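Local atomic coordinates of ankyrin repeat and SOCS box protein 11 (Homo sapiens, PDB entry 4UUC), a protein that serves as the substrate-recognition component of a cullin-5-RING E3 ubiquitin ligase, marking proteins such as BIK, DIRAS2 and RPN1 for proteasomal degradation. Residues P138-C143 against L171-R176; S178-I183 against S211-A216; N192-N197 against L219-P224. All blocks are in the same frame, centred on the assembly; numbering follows the deposited sequence.

In the fold
The three contacts lie in the C-terminal part of the ankyrin repeat domain and run from buried to exposed. Interaction 1 is mostly buried and joins neighbouring helices of two successive repeats, 138-144 and 170-175. Interaction 2, partly buried, packs helix 180-188, which follows 170-175, on helix 212-220, and touches interaction 1 where Ala174 meets Val182 and Ile183. Interaction 3 is a surface contact between the loop after helix 180-188 and the end of helix 212-220 with its tail, so interactions 2 and 3 share that helix. Their chemistry follows: an aromatic ring on alanine in interaction 1, valine, isoleucine and alanine methyls in interaction 2, a lysine, a glutamate and a weak bond in interaction 3.

Interaction 1: residues P138-C143 against L171-R176; sequences PLYVAC and LHAAAR
Tyr140 reaches across to Ala173, where two nearly parallel helices meet, their segment axes 8.3 Å apart and 11° from alignment. From CB the side chain leaves with CG anti to the backbone N (chi1 -175°), which carries the ring over to the other helix. There CE1 takes the closest touch, 3.6 Å from Ala173 CB, with CD1 and CZ each about 4.0 Å from the same methyl. That methyl sits over one ring face, 4.1 Å from the centroid and 28° off the normal, a CH-pi contact. At the tip, OH ends 4.3 Å from Arg176 NH1, and the two are linked through a third residue: Asp168 OD2 accepts a hydrogen bond from the hydroxyl and forms a salt bridge with the guanidinium. One turn on, Cys143 CB packs on Ala174 CB at 4.2 Å and on Ala173 CB at 4.3 Å; small residues here are consistent with the close approach of the axes. The pair forms part of the stacking of successive ankyrin repeats: helix 105-111 packs on Val141 and Ala142, helix 148-156 on Leu139 and Cys143, and helix 203-206 on Leu171 and Ala175 beyond.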
ATOM      1  N   PRO A 138       7.655  -1.144  -2.885  1.00 16.51           N
ATOM      2  CA  PRO A 138       7.068  -1.104  -1.544  1.00 14.03           C
ATOM      3  C   PRO A 138       8.067  -0.645  -0.477  1.00 16.30           C
ATOM      4  O   PRO A 138       7.695   0.111   0.420  1.00 16.11           O
ATOM      5  CB  PRO A 138       6.629  -2.553  -1.316  1.00 17.73           C
ATOM      6  CG  PRO A 138       6.358  -3.074  -2.693  1.00 22.23           C
ATOM      7  CD  PRO A 138       7.396  -2.430  -3.559  1.00 18.15           C
ATOM      8  N   LEU A 139       9.317  -1.086  -0.574  1.00 17.43           N
ATOM      9  CA  LEU A 139      10.326  -0.674   0.396  1.00 15.56           C
ATOM     10  C   LEU A 139      10.556   0.834   0.328  1.00 13.02           C
ATOM     11  O   LEU A 139      10.698   1.496   1.356  1.00 14.24           O
ATOM     12  CB  LEU A 139      11.642  -1.419   0.163  1.00 15.20           C
ATOM     13  CG  LEU A 139      12.783  -1.050   1.113  1.00 16.01           C
ATOM     14  CD1 LEU A 139      12.418  -1.344   2.564  1.00 16.90           C
ATOM     15  CD2 LEU A 139      14.047  -1.800   0.708  1.00 16.05           C
ATOM     16  N   TYR A 140      10.591   1.373  -0.884  1.00 15.01           N
ATOM     17  CA  TYR A 140      10.785   2.805  -1.080  1.00 13.15           C
ATOM     18  C   TYR A 140       9.654   3.618  -0.442  1.00 13.82           C
ATOM     19  O   TYR A 140       9.899   4.639   0.203  1.00 15.91           O
ATOM     20  CB  TYR A 140      10.879   3.114  -2.574  1.00 12.62           C
ATOM     21  CG  TYR A 140      11.189   4.554  -2.887  1.00 18.12           C
ATOM     22  CD1 TYR A 140      12.498   5.014  -2.916  1.00 14.61           C
ATOM     23  CD2 TYR A 140      10.172   5.453  -3.170  1.00 15.70           C
ATOM     24  CE1 TYR A 140      12.783   6.334  -3.210  1.00 15.83           C
ATOM     25  CE2 TYR A 140      10.445   6.768  -3.462  1.00 14.96           C
ATOM     26  CZ  TYR A 140      11.746   7.209  -3.482  1.00 18.59           C
ATOM     27  OH  TYR A 140      11.998   8.528  -3.771  1.00 17.72           O
ATOM     28  N   VAL A 141       8.421   3.163  -0.633  1.00 12.53           N
ATOM     29  CA  VAL A 141       7.262   3.808  -0.030  1.00 11.20           C
ATOM     30  C   VAL A 141       7.359   3.740   1.494  1.00 11.88           C
ATOM     31  O   VAL A 141       7.125   4.735   2.176  1.00 15.63           O
ATOM     32  CB  VAL A 141       5.945   3.155  -0.511  1.00 17.49           C
ATOM     33  CG1 VAL A 141       4.740   3.735   0.230  1.00 15.92           C
ATOM     34  CG2 VAL A 141       5.785   3.342  -2.019  1.00 17.23           C
ATOM     35  N   ALA A 142       7.700   2.563   2.014  1.00 13.93           N
ATOM     36  CA  ALA A 142       7.850   2.371   3.455  1.00 15.17           C
ATOM     37  C   ALA A 142       8.852   3.363   4.046  1.00 16.18           C
ATOM     38  O   ALA A 142       8.625   3.924   5.122  1.00 15.87           O
ATOM     39  CB  ALA A 142       8.284   0.936   3.756  1.00 16.48           C
ATOM     40  N   CYS A 143       9.969   3.557   3.353  1.00 13.88           N
ATOM     41  CA  CYS A 143      11.004   4.476   3.813  1.00 14.35           C
ATOM     42  C   CYS A 143      10.568   5.935   3.698  1.00 18.06           C
ATOM     43  O   CYS A 143      10.881   6.753   4.560  1.00 16.89           O
ATOM     44  CB  CYS A 143      12.298   4.245   3.034  1.00 20.56           C
ATOM     45  SG  CYS A 143      13.080   2.646   3.385  1.00 16.37           S
ATOM     46  N   LEU A 171      17.236   4.257   0.679  1.00 16.96           N
ATOM     47  CA  LEU A 171      18.079   4.999   1.610  1.00 15.34           C
ATOM     48  C   LEU A 171      18.013   6.501   1.324  1.00 17.86           C
ATOM     49  O   LEU A 171      18.010   7.308   2.251  1.00 13.46           O
ATOM     50  CB  LEU A 171      19.527   4.510   1.542  1.00 15.63           C
ATOM     51  CG  LEU A 171      20.476   5.092   2.594  1.00 16.16           C
ATOM     52  CD1 LEU A 171      20.156   4.552   3.990  1.00 16.83           C
ATOM     53  CD2 LEU A 171      21.920   4.810   2.229  1.00 20.82           C
ATOM     54  N   HIS A 172      17.963   6.879   0.047  1.00 15.74           N
ATOM     55  CA  HIS A 172      17.797   8.286  -0.312  1.00 18.39           C
ATOM     56  C   HIS A 172      16.491   8.827   0.251  1.00 15.74           C
ATOM     57  O   HIS A 172      16.454   9.924   0.805  1.00 16.84           O
ATOM     58  CB  HIS A 172      17.820   8.487  -1.832  1.00 15.87           C
ATOM     59  CG  HIS A 172      19.185   8.402  -2.438  1.00 19.41           C
ATOM     60  ND1 HIS A 172      19.581   7.349  -3.234  1.00 24.77           N
ATOM     61  CD2 HIS A 172      20.245   9.241  -2.371  1.00 25.05           C
ATOM     62  CE1 HIS A 172      20.828   7.538  -3.625  1.00 24.23           C
ATOM     63  NE2 HIS A 172      21.254   8.679  -3.114  1.00 23.42           N
ATOM     64  N   ALA A 173      15.423   8.049   0.106  1.00 16.44           N
ATOM     65  CA  ALA A 173      14.121   8.429   0.638  1.00 15.26           C
ATOM     66  C   ALA A 173      14.183   8.572   2.155  1.00 16.43           C
ATOM     67  O   ALA A 173      13.670   9.536   2.714  1.00 14.85           O
ATOM     68  CB  ALA A 173      13.071   7.413   0.255  1.00 15.68           C
ATOM     69  N   ALA A 174      14.825   7.610   2.812  1.00 16.33           N
ATOM     70  CA  ALA A 174      14.938   7.624   4.265  1.00 18.76           C
ATOM     71  C   ALA A 174      15.743   8.832   4.750  1.00 12.09           C
ATOM     72  O   ALA A 174      15.458   9.389   5.813  1.00 16.66           O
ATOM     73  CB  ALA A 174      15.576   6.326   4.759  1.00 17.82           C
ATOM     74  N   ALA A 175      16.738   9.232   3.965  1.00 16.94           N
ATOM     75  CA  ALA A 175      17.610  10.350   4.323  1.00 15.44           C
ATOM     76  C   ALA A 175      16.850  11.674   4.371  1.00 17.89           C
ATOM     77  O   ALA A 175      17.237  12.589   5.094  1.00 20.12           O
ATOM     78  CB  ALA A 175      18.769  10.444   3.341  1.00 17.56           C
ATOM     79  N   ARG A 176      15.778  11.774   3.590  1.00 16.75           N
ATOM     80  CA  ARG A 176      14.962  12.985   3.562  1.00 16.44           C
ATOM     81  C   ARG A 176      13.971  13.049   4.722  1.00 22.16           C
ATOM     82  O   ARG A 176      13.364  14.097   4.963  1.00 20.71           O
ATOM     83  CB  ARG A 176      14.189  13.082   2.248  1.00 16.71           C
ATOM     84  CG  ARG A 176      15.048  13.261   1.021  1.00 19.67           C
ATOM     85  CD  ARG A 176      14.183  13.657  -0.164  1.00 20.19           C
ATOM     86  NE  ARG A 176      14.901  13.577  -1.429  1.00 22.53           N
ATOM     87  CZ  ARG A 176      15.023  12.472  -2.159  1.00 21.54           C
ATOM     88  NH1 ARG A 176      14.476  11.332  -1.754  1.00 18.85           N
ATOM     89  NH2 ARG A 176      15.694  12.504  -3.299  1.00 20.03           N
TER

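Interaction 2: residues S178-I183 against S211-A216; sequences SNVEVI and SSVEQA
Val213 lays its CG2 methyl over one face of the peptide group joining Ser178 to Asn179, 3.6 Å from Ser178 C and 3.7 Å from Asn179 N. The second flat group, the Asn179 amide, serves its own helix: its OD1 accepts from Val182 N at 2.9 Å, in the plane of the carbonyl, and caps the start of helix 180-188. Ser211 does the same for the facing helix, its OG accepting from Glu214 N at 3.0 Å. Both helices therefore begin with an N-cap, and their first turns lie side by side with Val180 level with Val213.

The branched residues divide the contact between their methyls. Val213 CG1, anti to the backbone N (chi1 164°), meets Ile183 CD1 at 4.0 Å, the two side chains crossing at about a right angle. Ile183 CG2 rests on Ala216 CB at 3.8 Å, a methyl that Val180 CG1 also approaches. Val180 CG2 reaches Ser212, on the more exposed side, 3.6 Å from Ser212 O. No hydrogen bond spans the two segments, so the fit rests on van der Waals packing, mostly of methyl groups. With an alanine in place of Val213, both branch methyls, CG1 and CG2, are gone, and the Ser178-Asn179 peptide face and the end of Ile183 would probably lose their cover on this side.

Helix 180-188, in the sixth ankyrin repeat, lies between its neighbours: Ile183 also packs on Leu171 and Ala174 of helix 170-175, and Asn179 and Glu181 touch Val148 of helix 148-156, with helix 212-220 packed on the side of Val180 and Ile183.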
ATOM      1  N   SER A 178      12.964  11.570   8.954  1.00 18.19           N
ATOM      2  CA  SER A 178      13.477  11.805  10.302  1.00 19.96           C
ATOM      3  C   SER A 178      13.583  10.532  11.147  1.00 24.38           C
ATOM      4  O   SER A 178      13.653  10.609  12.378  1.00 23.97           O
ATOM      5  CB  SER A 178      12.581  12.819  11.022  1.00 22.93           C
ATOM      6  OG  SER A 178      12.537  14.044  10.312  1.00 37.57           O
ATOM      7  N   ASN A 179      13.611   9.370  10.495  1.00 19.74           N
ATOM      8  CA  ASN A 179      13.642   8.092  11.210  1.00 18.23           C
ATOM      9  C   ASN A 179      14.997   7.398  11.145  1.00 18.15           C
ATOM     10  O   ASN A 179      15.405   6.890  10.097  1.00 15.76           O
ATOM     11  CB  ASN A 179      12.576   7.143  10.670  1.00 15.55           C
ATOM     12  CG  ASN A 179      12.303   5.990  11.615  1.00 19.47           C
ATOM     13  OD1 ASN A 179      13.093   5.054  11.711  1.00 17.74           O
ATOM     14  ND2 ASN A 179      11.184   6.062  12.333  1.00 23.43           N
ATOM     15  N   VAL A 180      15.672   7.367  12.289  1.00 15.11           N
ATOM     16  CA  VAL A 180      16.992   6.764  12.419  1.00 16.06           C
ATOM     17  C   VAL A 180      16.940   5.240  12.325  1.00 14.67           C
ATOM     18  O   VAL A 180      17.831   4.629  11.732  1.00 17.89           O
ATOM     19  CB  VAL A 180      17.648   7.185  13.762  1.00 18.12           C
ATOM     20  CG1 VAL A 180      18.876   6.326  14.093  1.00 21.23           C
ATOM     21  CG2 VAL A 180      18.030   8.656  13.723  1.00 17.96           C
ATOM     22  N   GLU A 181      15.911   4.625  12.904  1.00 13.59           N
ATOM     23  CA  GLU A 181      15.793   3.167  12.881  1.00 12.24           C
ATOM     24  C   GLU A 181      15.800   2.633  11.442  1.00 16.31           C
ATOM     25  O   GLU A 181      16.430   1.614  11.158  1.00 15.32           O
ATOM     26  CB  GLU A 181      14.535   2.711  13.624  1.00 16.21           C
ATOM     27  CG  GLU A 181      14.703   2.793  15.144  1.00 15.87           C
ATOM     28  CD  GLU A 181      13.538   2.208  15.932  1.00 20.01           C
ATOM     29  OE1 GLU A 181      12.368   2.413  15.539  1.00 20.28           O
ATOM     30  OE2 GLU A 181      13.803   1.540  16.954  1.00 19.65           O
ATOM     31  N   VAL A 182      15.133   3.343  10.539  1.00 15.31           N
ATOM     32  CA  VAL A 182      15.094   2.950   9.132  1.00 15.13           C
ATOM     33  C   VAL A 182      16.487   3.011   8.489  1.00 13.15           C
ATOM     34  O   VAL A 182      16.856   2.127   7.715  1.00 14.59           O
ATOM     35  CB  VAL A 182      14.104   3.837   8.349  1.00 16.29           C
ATOM     36  CG1 VAL A 182      14.237   3.620   6.840  1.00 17.74           C
ATOM     37  CG2 VAL A 182      12.682   3.553   8.800  1.00 15.73           C
ATOM     38  N   ILE A 183      17.254   4.051   8.807  1.00 14.87           N
ATOM     39  CA  ILE A 183      18.616   4.184   8.294  1.00 16.29           C
ATOM     40  C   ILE A 183      19.464   2.967   8.676  1.00 16.27           C
ATOM     41  O   ILE A 183      20.137   2.378   7.824  1.00 15.29           O
ATOM     42  CB  ILE A 183      19.299   5.473   8.821  1.00 21.38           C
ATOM     43  CG1 ILE A 183      18.536   6.719   8.360  1.00 20.41           C
ATOM     44  CG2 ILE A 183      20.755   5.553   8.360  1.00 22.66           C
ATOM     45  CD1 ILE A 183      18.580   6.981   6.856  1.00 17.81           C
ATOM     46  N   SER A 211      21.273  16.780  11.971  1.00 26.91           N
ATOM     47  CA  SER A 211      20.123  15.964  12.341  1.00 22.13           C
ATOM     48  C   SER A 211      20.567  14.582  12.800  1.00 20.38           C
ATOM     49  O   SER A 211      21.695  14.167  12.541  1.00 19.44           O
ATOM     50  CB  SER A 211      19.150  15.832  11.166  1.00 26.90           C
ATOM     51  OG  SER A 211      19.679  14.988  10.153  1.00 20.58           O
ATOM     52  N   SER A 212      19.672  13.875  13.480  1.00 19.50           N
ATOM     53  CA  SER A 212      19.953  12.520  13.942  1.00 19.88           C
ATOM     54  C   SER A 212      20.106  11.564  12.768  1.00 20.40           C
ATOM     55  O   SER A 212      20.910  10.639  12.817  1.00 17.00           O
ATOM     56  CB  SER A 212      18.843  12.031  14.872  1.00 27.25           C
ATOM     57  OG  SER A 212      18.781  12.824  16.042  1.00 35.56           O
ATOM     58  N   VAL A 213      19.330  11.789  11.710  1.00 17.60           N
ATOM     59  CA  VAL A 213      19.450  10.978  10.504  1.00 18.57           C
ATOM     60  C   VAL A 213      20.828  11.179   9.867  1.00 15.39           C
ATOM     61  O   VAL A 213      21.484  10.209   9.482  1.00 19.25           O
ATOM     62  CB  VAL A 213      18.329  11.308   9.497  1.00 16.89           C
ATOM     63  CG1 VAL A 213      18.656  10.763   8.104  1.00 17.84           C
ATOM     64  CG2 VAL A 213      17.012  10.730   9.996  1.00 21.70           C
ATOM     65  N   GLU A 214      21.277  12.426   9.779  1.00 16.14           N
ATOM     66  CA  GLU A 214      22.611  12.706   9.262  1.00 18.88           C
ATOM     67  C   GLU A 214      23.674  12.024  10.115  1.00 18.59           C
ATOM     68  O   GLU A 214      24.635  11.465   9.586  1.00 18.75           O
ATOM     69  CB  GLU A 214      22.891  14.210   9.214  1.00 19.21           C
ATOM     70  CG  GLU A 214      24.244  14.527   8.597  1.00 21.71           C
ATOM     71  CD  GLU A 214      24.629  15.986   8.707  1.00 30.86           C
ATOM     72  OE1 GLU A 214      24.841  16.463   9.840  1.00 29.73           O
ATOM     73  OE2 GLU A 214      24.728  16.652   7.652  1.00 33.75           O
ATOM     74  N   GLN A 215      23.500  12.082  11.432  1.00 20.54           N
ATOM     75  CA  GLN A 215      24.444  11.455  12.355  1.00 20.63           C
ATOM     76  C   GLN A 215      24.535   9.962  12.078  1.00 18.84           C
ATOM     77  O   GLN A 215      25.625   9.393  12.051  1.00 20.07           O
ATOM     78  CB  GLN A 215      24.027  11.696  13.809  1.00 24.72           C
ATOM     79  CG  GLN A 215      25.025  11.165  14.836  1.00 34.26           C
ATOM     80  CD  GLN A 215      24.435  11.050  16.235  1.00 41.21           C
ATOM     81  OE1 GLN A 215      23.287  11.425  16.473  1.00 46.92           O
ATOM     82  NE2 GLN A 215      25.222  10.521  17.166  1.00 56.59           N
ATOM     83  N   ALA A 216      23.382   9.330  11.878  1.00 16.55           N
ATOM     84  CA  ALA A 216      23.325   7.895  11.621  1.00 18.65           C
ATOM     85  C   ALA A 216      24.106   7.540  10.359  1.00 19.98           C
ATOM     86  O   ALA A 216      24.884   6.589  10.345  1.00 20.12           O
ATOM     87  CB  ALA A 216      21.881   7.432  11.500  1.00 19.38           C
TER

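Interaction 3: residues N192-N197 against L219-P224; sequences NLKRRN and LREGPP
Lys194 and Glu221 cross at about a right angle, the lysine's CD and CE against the glutamate's CG and carboxylate. Lys194 CE comes to 3.2 Å from Glu221 CG, shorter than a normal carbon contact, so the exact placing of these surface chains is doubtful. Glu221 leaves its backbone with CG anti to N (chi1 -166°) and runs on extended, which brings CG and the carboxylate against Lys194 CE. Lys194 NZ and Glu221 OE2 stay 4.7 Å apart, a separation at which the opposite charges may still attract weakly, though they form no contact. The bend at the last lysine torsion (chi4 67°) instead swings NZ to Gly222 O, where it makes a weak hydrogen bond of 3.4 Å.

Beside this crossing, Leu193 points a single methyl at the other segment. Its CD2 lies over the face of the peptide between Arg220 and Glu221, 3.7 Å from Glu221 N, and also touches Arg220 CB at 3.8 Å. The arginine's far end turns off to helix 180-188, forming a salt bridge with Asp188 and a hydrogen bond with His184.

An Asx turn shapes the loop that presents Leu193 and Lys194, in the sixth ankyrin repeat and after its second helix, 180-188. Asn192 OD1 receives Lys194 N at 2.9 Å in the carbonyl plane and Arg195 N at 3.1 Å from well above it, 58° out, so one oxygen grips two successive backbone amides. Leu193 also packs on Leu171 and Thr187, while Glu221 touches Leu204 of helix 203-206. Glu221 is where the chain leaves helix 212-220, and the tail beyond it, Gly222 and the two prolines, is exposed; Glu221 and both prolines touch crystal neighbours, which may influence the path of the tail.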
ATOM      1  N   ASN A 192      23.738   0.594  -0.151  1.00 26.27           N
ATOM      2  CA  ASN A 192      24.921   1.300  -0.628  1.00 29.35           C
ATOM      3  C   ASN A 192      24.867   2.768  -0.219  1.00 27.20           C
ATOM      4  O   ASN A 192      24.104   3.549  -0.785  1.00 28.09           O
ATOM      5  CB  ASN A 192      25.029   1.169  -2.151  1.00 27.20           C
ATOM      6  CG  ASN A 192      26.343   1.701  -2.696  1.00 31.85           C
ATOM      7  OD1 ASN A 192      26.873   2.704  -2.219  1.00 35.74           O
ATOM      8  ND2 ASN A 192      26.871   1.026  -3.707  1.00 41.91           N
ATOM      9  N   LEU A 193      25.683   3.146   0.760  1.00 25.66           N
ATOM     10  CA  LEU A 193      25.625   4.498   1.313  1.00 22.78           C
ATOM     11  C   LEU A 193      26.288   5.544   0.424  1.00 28.83           C
ATOM     12  O   LEU A 193      26.124   6.742   0.649  1.00 29.08           O
ATOM     13  CB  LEU A 193      26.274   4.531   2.704  1.00 34.00           C
ATOM     14  CG  LEU A 193      25.324   4.316   3.889  1.00 30.73           C
ATOM     15  CD1 LEU A 193      24.788   2.890   3.908  1.00 30.91           C
ATOM     16  CD2 LEU A 193      26.001   4.655   5.211  1.00 42.00           C
ATOM     17  N   LYS A 194      27.027   5.100  -0.588  1.00 29.74           N
ATOM     18  CA  LYS A 194      27.810   6.020  -1.409  1.00 31.58           C
ATOM     19  C   LYS A 194      27.111   6.417  -2.713  1.00 32.04           C
ATOM     20  O   LYS A 194      27.333   7.517  -3.222  1.00 26.08           O
ATOM     21  CB  LYS A 194      29.176   5.399  -1.721  1.00 38.17           C
ATOM     22  CG  LYS A 194      30.035   5.131  -0.484  1.00 43.44           C
ATOM     23  CD  LYS A 194      30.541   6.420   0.154  1.00 43.63           C
ATOM     24  CE  LYS A 194      31.266   6.156   1.471  1.00 53.02           C
ATOM     25  NZ  LYS A 194      32.548   5.416   1.299  1.00 41.73           N
ATOM     26  N   ARG A 195      26.256   5.550  -3.251  1.00 27.16           N
ATOM     27  CA  ARG A 195      25.736   5.786  -4.597  1.00 29.35           C
ATOM     28  C   ARG A 195      24.836   7.019  -4.662  1.00 30.35           C
ATOM     29  O   ARG A 195      24.117   7.348  -3.712  1.00 25.18           O
ATOM     30  CB  ARG A 195      24.986   4.558  -5.117  1.00 33.59           C
ATOM     31  CG  ARG A 195      23.781   4.148  -4.314  1.00 30.41           C
ATOM     32  CD  ARG A 195      23.064   2.998  -5.000  1.00 30.79           C
ATOM     33  NE  ARG A 195      22.381   3.433  -6.215  1.00 36.35           N
ATOM     34  CZ  ARG A 195      21.704   2.629  -7.027  1.00 43.42           C
ATOM     35  NH1 ARG A 195      21.623   1.328  -6.769  1.00 43.34           N
ATOM     36  NH2 ARG A 195      21.111   3.125  -8.104  1.00 43.47           N
ATOM     37  N   ARG A 196      24.901   7.701  -5.801  1.00 25.30           N
ATOM     38  CA  ARG A 196      24.201   8.962  -5.998  1.00 20.73           C
ATOM     39  C   ARG A 196      22.948   8.770  -6.840  1.00 28.50           C
ATOM     40  O   ARG A 196      22.874   7.845  -7.653  1.00 22.99           O
ATOM     41  CB  ARG A 196      25.140   9.979  -6.651  1.00 26.61           C
ATOM     42  CG  ARG A 196      26.445  10.149  -5.886  1.00 32.78           C
ATOM     43  CD  ARG A 196      27.333  11.239  -6.464  1.00 38.05           C
ATOM     44  NE  ARG A 196      28.418  11.570  -5.542  1.00 40.22           N
ATOM     45  CZ  ARG A 196      28.310  12.421  -4.522  1.00 46.27           C
ATOM     46  NH1 ARG A 196      27.164  13.047  -4.286  1.00 40.06           N
ATOM     47  NH2 ARG A 196      29.353  12.651  -3.736  1.00 49.98           N
ATOM     48  N   ASN A 197      21.968   9.648  -6.633  1.00 26.49           N
ATOM     49  CA  ASN A 197      20.699   9.577  -7.350  1.00 25.80           C
ATOM     50  C   ASN A 197      20.684  10.484  -8.582  1.00 19.74           C
ATOM     51  O   ASN A 197      21.730  10.955  -9.026  1.00 22.58           O
ATOM     52  CB  ASN A 197      19.537   9.923  -6.405  1.00 20.53           C
ATOM     53  CG  ASN A 197      19.527  11.386  -5.960  1.00 24.18           C
ATOM     54  OD1 ASN A 197      20.345  12.199  -6.387  1.00 22.26           O
ATOM     55  ND2 ASN A 197      18.582  11.718  -5.087  1.00 23.27           N
ATOM     56  N   LEU A 219      27.824   7.820  10.906  1.00 20.06           N
ATOM     57  CA  LEU A 219      28.353   6.746  11.749  1.00 20.21           C
ATOM     58  C   LEU A 219      28.503   5.417  11.005  1.00 23.86           C
ATOM     59  O   LEU A 219      29.334   4.586  11.374  1.00 24.82           O
ATOM     60  CB  LEU A 219      27.454   6.541  12.972  1.00 23.20           C
ATOM     61  CG  LEU A 219      27.508   7.625  14.050  1.00 29.11           C
ATOM     62  CD1 LEU A 219      26.367   7.437  15.039  1.00 29.01           C
ATOM     63  CD2 LEU A 219      28.851   7.614  14.764  1.00 39.02           C
ATOM     64  N   ARG A 220      27.706   5.224   9.956  1.00 17.54           N
ATOM     65  CA  ARG A 220      27.677   3.960   9.219  1.00 20.74           C
ATOM     66  C   ARG A 220      28.507   3.996   7.937  1.00 27.93           C
ATOM     67  O   ARG A 220      28.834   2.951   7.373  1.00 22.42           O
ATOM     68  CB  ARG A 220      26.238   3.582   8.863  1.00 21.70           C
ATOM     69  CG  ARG A 220      25.299   3.374  10.049  1.00 19.74           C
ATOM     70  CD  ARG A 220      25.803   2.321  11.024  1.00 15.33           C
ATOM     71  NE  ARG A 220      25.932   0.994  10.424  1.00 21.15           N
ATOM     72  CZ  ARG A 220      24.993   0.053  10.445  1.00 20.29           C
ATOM     73  NH1 ARG A 220      23.821   0.270  11.029  1.00 23.83           N
ATOM     74  NH2 ARG A 220      25.227  -1.121   9.873  1.00 24.41           N
ATOM     75  N   GLU A 221      28.838   5.194   7.471  1.00 24.49           N
ATOM     76  CA  GLU A 221      29.569   5.338   6.220  1.00 26.54           C
ATOM     77  C   GLU A 221      31.013   4.888   6.395  1.00 26.58           C
ATOM     78  O   GLU A 221      31.723   5.377   7.271  1.00 32.00           O
ATOM     79  CB  GLU A 221      29.525   6.787   5.735  1.00 33.89           C
ATOM     80  CG  GLU A 221      29.964   6.965   4.295  1.00 49.41           C
ATOM     81  CD  GLU A 221      29.853   8.403   3.819  1.00 47.12           C
ATOM     82  OE1 GLU A 221      30.178   9.321   4.603  1.00 60.16           O
ATOM     83  OE2 GLU A 221      29.439   8.614   2.661  1.00 65.29           O
ATOM     84  N   GLY A 222      31.443   3.950   5.560  1.00 33.50           N
ATOM     85  CA  GLY A 222      32.808   3.457   5.619  1.00 36.17           C
ATOM     86  C   GLY A 222      33.812   4.501   5.164  1.00 32.89           C
ATOM     87  O   GLY A 222      33.442   5.500   4.542  1.00 27.35           O
ATOM     88  N   PRO A 223      35.098   4.279   5.470  1.00 34.40           N
ATOM     89  CA  PRO A 223      36.137   5.234   5.079  1.00 28.97           C
ATOM     90  C   PRO A 223      36.353   5.259   3.572  1.00 33.50           C
ATOM     91  O   PRO A 223      35.853   4.372   2.879  1.00 34.17           O
ATOM     92  CB  PRO A 223      37.381   4.708   5.796  1.00 29.30           C
ATOM     93  CG  PRO A 223      37.145   3.247   5.890  1.00 30.54           C
ATOM     94  CD  PRO A 223      35.668   3.098   6.142  1.00 33.26           C
ATOM     95  N   PRO A 224      37.092   6.262   3.070  1.00 36.49           N
ATOM     96  CA  PRO A 224      37.431   6.318   1.644  1.00 39.95           C
ATOM     97  C   PRO A 224      38.093   5.028   1.168  1.00 45.11           C
ATOM     98  O   PRO A 224      39.017   4.536   1.819  1.00 37.57           O
ATOM     99  CB  PRO A 224      38.398   7.503   1.558  1.00 41.74           C
ATOM    100  CG  PRO A 224      38.058   8.356   2.729  1.00 41.97           C
ATOM    101  CD  PRO A 224      37.636   7.411   3.814  1.00 36.94           C
TER